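Local coordinates for protein alpha-glucosidase ([Eubacterium] rectale, PDB 6PNR) that probably hydrolyses alpha-linked sulfoquinovose glycosides derived from sulfolipid, as a sulfoquinovosidase of glycoside hydrolase family 31, at residues 112-117 with 170-175; 366-371 with 419-424. All coordinates share one frame; numbering follows the deposited sequence.

How the interactions relate
From the N terminus, the chain first builds antiparallel beta sheets, and interaction 1 belongs to this part of the molecule: it closes a loop of 52 residues, including helix 147-156, by laying strand 114-118 along strand 168-174 at the margin of an eight-stranded sheet. The chain then enters the TIM-barrel domain, where interaction 2 joins helix 365-380 to helix 408-429, closing a second loop of 47 residues that contains strand 386-389. The two closures follow in series, neither enclosing nor crossing the other. The centres of interactions 1 and 2 lie about 31 Å apart. The nearest atoms of interactions 1 and 2 are about 14 Å apart, so sheet edge and barrel helices are tied separately.

Interaction 1: residues 112-117 with 170-175; sequences EKCYGC and PTFVST
Tyr-115 and Val-173 form the hydrogen-bonded antiparallel pair at the middle of this ladder, Tyr-115 N giving to Val-173 O at 2.8 Å and Val-173 N returning the bond to Tyr-115 O. Cys-117 N to Thr-171 O and Thr-175 N to Lys-113 O carry the pairing toward either end. Gly-116 suits its place because its backbone angles, 118°/-125°, would jam a beta carbon against the preceding carbonyl.

Side-chain hydroxyls finish the end near Thr-175. With OG1 between its own backbone N and carbonyl carbon (chi1 52°), Thr-175 takes an almost straight bond from Lys-113 N, 3.0 Å long. Ser-174 OG donates to Glu-112 OE2 at 2.6 Å, meeting it from above the carboxylate plane; the extended glutamate chain spans the distance, and His-198 NE2 also bonds to this oxygen. Were Glu-112 an alanine, Ser-174 OG and His-198 NE2 would probably lose the carboxylate oxygen they share.

Apolar contacts complete the pairing. Cys-114 SG lies 4.0 Å from Phe-172 CD2, an oblique sulfur-aromatic contact, while the methyl CG2 of Thr-175 meets the Tyr-115 ring at its edge, 3.8 Å from CE2.

This is an antiparallel edge pairing of the N-terminal beta region: 114-118 is the outermost strand of its sheet within the chain, and 178-182 flanks 168-174 on the other side. Tyr-115 OH bonds Tyr-587 O and Lys-113 NZ salt-bridges Asp-588, so the edge meets a later part of the chain. Phe-190 and Phe-192 of strand 188-194 pack against Phe-172, whereas Val-173 touches Leu-220 and Ile-224 of helix 217-228.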
# COMPACT_ATOMS: atom_id res chain seq x y z
N GLU A 112 -7.03 26.29 8.93
CA GLU A 112 -8.40 25.78 8.87
C GLU A 112 -8.45 24.29 9.21
O GLU A 112 -7.54 23.52 8.90
CB GLU A 112 -8.96 26.02 7.47
CG GLU A 112 -10.37 25.52 7.23
CD GLU A 112 -10.84 25.83 5.82
OE1 GLU A 112 -10.11 26.56 5.11
OE2 GLU A 112 -11.93 25.36 5.44
N LYS A 113 -9.55 23.88 9.85
CA LYS A 113 -9.80 22.48 10.15
C LYS A 113 -11.16 22.09 9.59
O LYS A 113 -12.02 22.93 9.34
CB LYS A 113 -9.71 22.22 11.66
CG LYS A 113 -8.29 22.41 12.15
CD LYS A 113 -8.14 22.54 13.63
CE LYS A 113 -6.65 22.74 13.91
NZ LYS A 113 -6.35 22.94 15.35
N CYS A 114 -11.35 20.78 9.39
CA CYS A 114 -12.50 20.23 8.69
C CYS A 114 -12.95 18.94 9.35
O CYS A 114 -12.12 18.13 9.78
CB CYS A 114 -12.18 19.97 7.22
SG CYS A 114 -11.81 21.46 6.26
N TYR A 115 -14.26 18.73 9.39
CA TYR A 115 -14.82 17.60 10.12
C TYR A 115 -15.90 16.93 9.28
O TYR A 115 -16.60 17.57 8.49
CB TYR A 115 -15.38 18.04 11.47
CG TYR A 115 -14.38 18.82 12.29
CD1 TYR A 115 -13.53 18.17 13.18
CD2 TYR A 115 -14.27 20.20 12.17
CE1 TYR A 115 -12.62 18.88 13.94
CE2 TYR A 115 -13.35 20.92 12.92
CZ TYR A 115 -12.53 20.25 13.80
OH TYR A 115 -11.62 20.95 14.54
N GLY A 116 -16.04 15.62 9.46
CA GLY A 116 -17.12 14.94 8.78
C GLY A 116 -16.67 13.88 7.80
O GLY A 116 -15.90 12.98 8.16
N CYS A 117 -17.13 13.99 6.56
CA CYS A 117 -17.01 12.93 5.55
C CYS A 117 -17.63 11.63 6.05
O CYS A 117 -17.12 10.54 5.78
CB CYS A 117 -15.55 12.72 5.13
SG CYS A 117 -15.00 14.02 3.97
N PRO A 170 -20.07 12.41 1.27
CA PRO A 170 -19.35 13.51 0.60
C PRO A 170 -19.80 14.87 1.12
O PRO A 170 -20.35 15.69 0.39
CB PRO A 170 -19.72 13.28 -0.87
CG PRO A 170 -21.16 12.80 -0.79
CD PRO A 170 -21.16 11.88 0.42
N THR A 171 -19.54 15.11 2.41
CA THR A 171 -20.01 16.28 3.14
C THR A 171 -18.97 16.58 4.21
O THR A 171 -18.53 15.67 4.92
CB THR A 171 -21.36 15.99 3.81
OG1 THR A 171 -22.20 15.26 2.89
CG2 THR A 171 -22.06 17.29 4.24
N PHE A 172 -18.57 17.84 4.35
CA PHE A 172 -17.70 18.21 5.45
C PHE A 172 -18.11 19.56 6.02
O PHE A 172 -18.82 20.35 5.39
CB PHE A 172 -16.21 18.21 5.05
CG PHE A 172 -15.82 19.35 4.13
CD1 PHE A 172 -15.91 19.22 2.76
CD2 PHE A 172 -15.35 20.54 4.66
CE1 PHE A 172 -15.55 20.28 1.92
CE2 PHE A 172 -14.99 21.59 3.84
CZ PHE A 172 -15.08 21.46 2.47
N VAL A 173 -17.66 19.81 7.25
CA VAL A 173 -17.87 21.05 7.98
C VAL A 173 -16.51 21.71 8.15
O VAL A 173 -15.54 21.06 8.55
CB VAL A 173 -18.50 20.79 9.36
CG1 VAL A 173 -18.59 22.09 10.18
CG2 VAL A 173 -19.86 20.14 9.20
N SER A 174 -16.44 23.01 7.86
CA SER A 174 -15.21 23.78 7.97
C SER A 174 -15.25 24.70 9.19
O SER A 174 -16.32 25.12 9.64
CB SER A 174 -14.97 24.62 6.71
OG SER A 174 -14.03 25.66 6.97
N THR A 175 -14.06 25.02 9.70
CA THR A 175 -13.97 25.98 10.80
C THR A 175 -14.24 27.42 10.35
O THR A 175 -14.33 28.30 11.20
CB THR A 175 -12.61 25.86 11.49
OG1 THR A 175 -11.55 25.94 10.53
CG2 THR A 175 -12.50 24.51 12.21

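Interaction 2: residues 366-371 with 419-424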
# COMPACT_ATOMS: atom_id res chain seq x y z
N GLU A 366 -41.10 -3.00 -6.73
CA GLU A 366 -41.81 -4.20 -6.31
C GLU A 366 -41.01 -4.98 -5.27
O GLU A 366 -41.56 -5.42 -4.25
CB GLU A 366 -42.12 -5.09 -7.52
CG GLU A 366 -43.00 -4.42 -8.56
CD GLU A 366 -43.62 -5.41 -9.53
OE1 GLU A 366 -43.27 -6.60 -9.47
OE2 GLU A 366 -44.47 -4.99 -10.35
N ALA A 367 -39.71 -5.16 -5.52
CA ALA A 367 -38.85 -5.82 -4.55
C ALA A 367 -38.73 -5.01 -3.26
O ALA A 367 -38.71 -5.58 -2.16
CB ALA A 367 -37.47 -6.07 -5.16
N PHE A 368 -38.67 -3.68 -3.37
CA PHE A 368 -38.62 -2.81 -2.19
C PHE A 368 -39.84 -3.00 -1.30
O PHE A 368 -39.72 -3.26 -0.10
CB PHE A 368 -38.48 -1.35 -2.66
CG PHE A 368 -38.28 -0.33 -1.55
CD1 PHE A 368 -39.36 0.33 -0.99
CD2 PHE A 368 -37.01 0.02 -1.12
CE1 PHE A 368 -39.18 1.29 0.01
CE2 PHE A 368 -36.82 0.97 -0.11
CZ PHE A 368 -37.90 1.61 0.44
N GLU A 369 -41.04 -2.91 -1.89
CA GLU A 369 -42.27 -3.14 -1.12
C GLU A 369 -42.32 -4.55 -0.55
O GLU A 369 -42.76 -4.76 0.58
CB GLU A 369 -43.49 -2.86 -2.00
CG GLU A 369 -43.66 -1.40 -2.34
CD GLU A 369 -43.92 -0.57 -1.11
OE1 GLU A 369 -44.73 -1.02 -0.26
OE2 GLU A 369 -43.32 0.51 -0.97
N TRP A 370 -41.88 -5.54 -1.34
CA TRP A 370 -41.84 -6.91 -0.84
C TRP A 370 -40.98 -7.01 0.41
O TRP A 370 -41.38 -7.65 1.40
CB TRP A 370 -41.30 -7.83 -1.95
CG TRP A 370 -41.09 -9.27 -1.57
CD1 TRP A 370 -42.05 -10.22 -1.38
CD2 TRP A 370 -39.82 -9.93 -1.39
NE1 TRP A 370 -41.46 -11.43 -1.08
CE2 TRP A 370 -40.10 -11.28 -1.08
CE3 TRP A 370 -38.49 -9.52 -1.46
CZ2 TRP A 370 -39.09 -12.22 -0.84
CZ3 TRP A 370 -37.48 -10.45 -1.23
CH2 TRP A 370 -37.79 -11.79 -0.92
N PHE A 371 -39.80 -6.39 0.41
CA PHE A 371 -38.93 -6.53 1.57
C PHE A 371 -39.49 -5.76 2.76
O PHE A 371 -39.41 -6.23 3.91
CB PHE A 371 -37.50 -6.09 1.25
CG PHE A 371 -36.46 -6.80 2.09
CD1 PHE A 371 -36.08 -6.29 3.32
CD2 PHE A 371 -35.92 -8.01 1.69
CE1 PHE A 371 -35.14 -6.95 4.11
CE2 PHE A 371 -34.99 -8.68 2.48
CZ PHE A 371 -34.60 -8.15 3.69
N TRP A 419 -31.67 1.01 1.87
CA TRP A 419 -31.98 0.04 2.92
C TRP A 419 -32.54 0.74 4.16
O TRP A 419 -33.52 0.26 4.76
CB TRP A 419 -30.70 -0.76 3.20
CG TRP A 419 -30.70 -1.72 4.36
CD1 TRP A 419 -29.68 -1.89 5.26
CD2 TRP A 419 -31.72 -2.66 4.72
NE1 TRP A 419 -30.01 -2.86 6.17
CE2 TRP A 419 -31.26 -3.35 5.87
CE3 TRP A 419 -32.97 -2.99 4.19
CZ2 TRP A 419 -32.01 -4.33 6.49
CZ3 TRP A 419 -33.71 -3.98 4.83
CH2 TRP A 419 -33.23 -4.63 5.96
N ALA A 420 -31.96 1.88 4.54
CA ALA A 420 -32.51 2.68 5.63
C ALA A 420 -33.96 3.05 5.35
O ALA A 420 -34.83 2.92 6.23
CB ALA A 420 -31.67 3.94 5.82
N LYS A 421 -34.23 3.50 4.12
CA LYS A 421 -35.58 3.88 3.72
C LYS A 421 -36.54 2.70 3.81
O LYS A 421 -37.71 2.87 4.19
CB LYS A 421 -35.53 4.42 2.29
CG LYS A 421 -36.75 5.21 1.86
CD LYS A 421 -36.51 5.83 0.49
CE LYS A 421 -37.51 6.93 0.20
NZ LYS A 421 -37.21 7.61 -1.09
N CYS A 422 -36.09 1.51 3.44
CA CYS A 422 -36.92 0.32 3.57
C CYS A 422 -37.39 0.13 5.00
O CYS A 422 -38.58 -0.09 5.26
CB CYS A 422 -36.14 -0.90 3.09
SG CYS A 422 -37.17 -2.35 2.92
N ASN A 423 -36.46 0.22 5.96
CA ASN A 423 -36.80 0.06 7.37
C ASN A 423 -37.68 1.19 7.86
O ASN A 423 -38.63 0.97 8.61
CB ASN A 423 -35.53 -0.02 8.21
CG ASN A 423 -34.83 -1.37 8.08
OD1 ASN A 423 -35.12 -2.31 8.82
ND2 ASN A 423 -33.94 -1.47 7.11
N TYR A 424 -37.36 2.42 7.44
CA TYR A 424 -38.12 3.57 7.89
C TYR A 424 -39.58 3.46 7.47
O TYR A 424 -40.49 3.70 8.26
CB TYR A 424 -37.47 4.85 7.34
CG TYR A 424 -38.18 6.14 7.72
CD1 TYR A 424 -37.92 6.77 8.92
CD2 TYR A 424 -39.10 6.73 6.86
CE1 TYR A 424 -38.56 7.96 9.27
CE2 TYR A 424 -39.75 7.92 7.20
CZ TYR A 424 -39.47 8.52 8.41
OH TYR A 424 -40.10 9.70 8.76
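Trp-419 opens the contact by bringing the six-membered part of its indole against the Phe-371 ring, CZ3 lying 3.4 Å from CE1 of the phenylalanine. The planes are inclined at 76° and the rings meet obliquely. A broad indole suits this position, its far rim reaching across although its CB points away.

Lys-421 contributes the aliphatic part of its chain: CG is 4.0 Å from Phe-368 CZ, while the extended chain carries the ammonium group away.

Cys-422 lies between the two phenylalanines. Its SG stands above the Phe-368 ring, 4.7 Å from the centroid, and at the edge of the Phe-371 ring, 4.1 Å from CD1; a small, polarisable thiol suits a position between two rings. Phe-368 CG is anti to the backbone N (chi1 -175°), which swings CZ across to within 3.5 Å of Cys-422 N.

Asn-423 ND2 gives a 2.9 Å bond to Trp-419 O from above the carbonyl plane and lies over one face of the indole.

Here two helices of the TIM barrel pack, their short segments crossing at -49° with axes 9.9 Å apart. The Trp-419 side chain is about 10 Å from the bound inhibitor, and its NE1 makes a weak hydrogen bond to O of Asp-390 in the ligand pocket. Tyr-438 of strand 437-439 and Trp-387 of strand 386-389 meet Asn-423, placing helix 408-429 against the parallel strands.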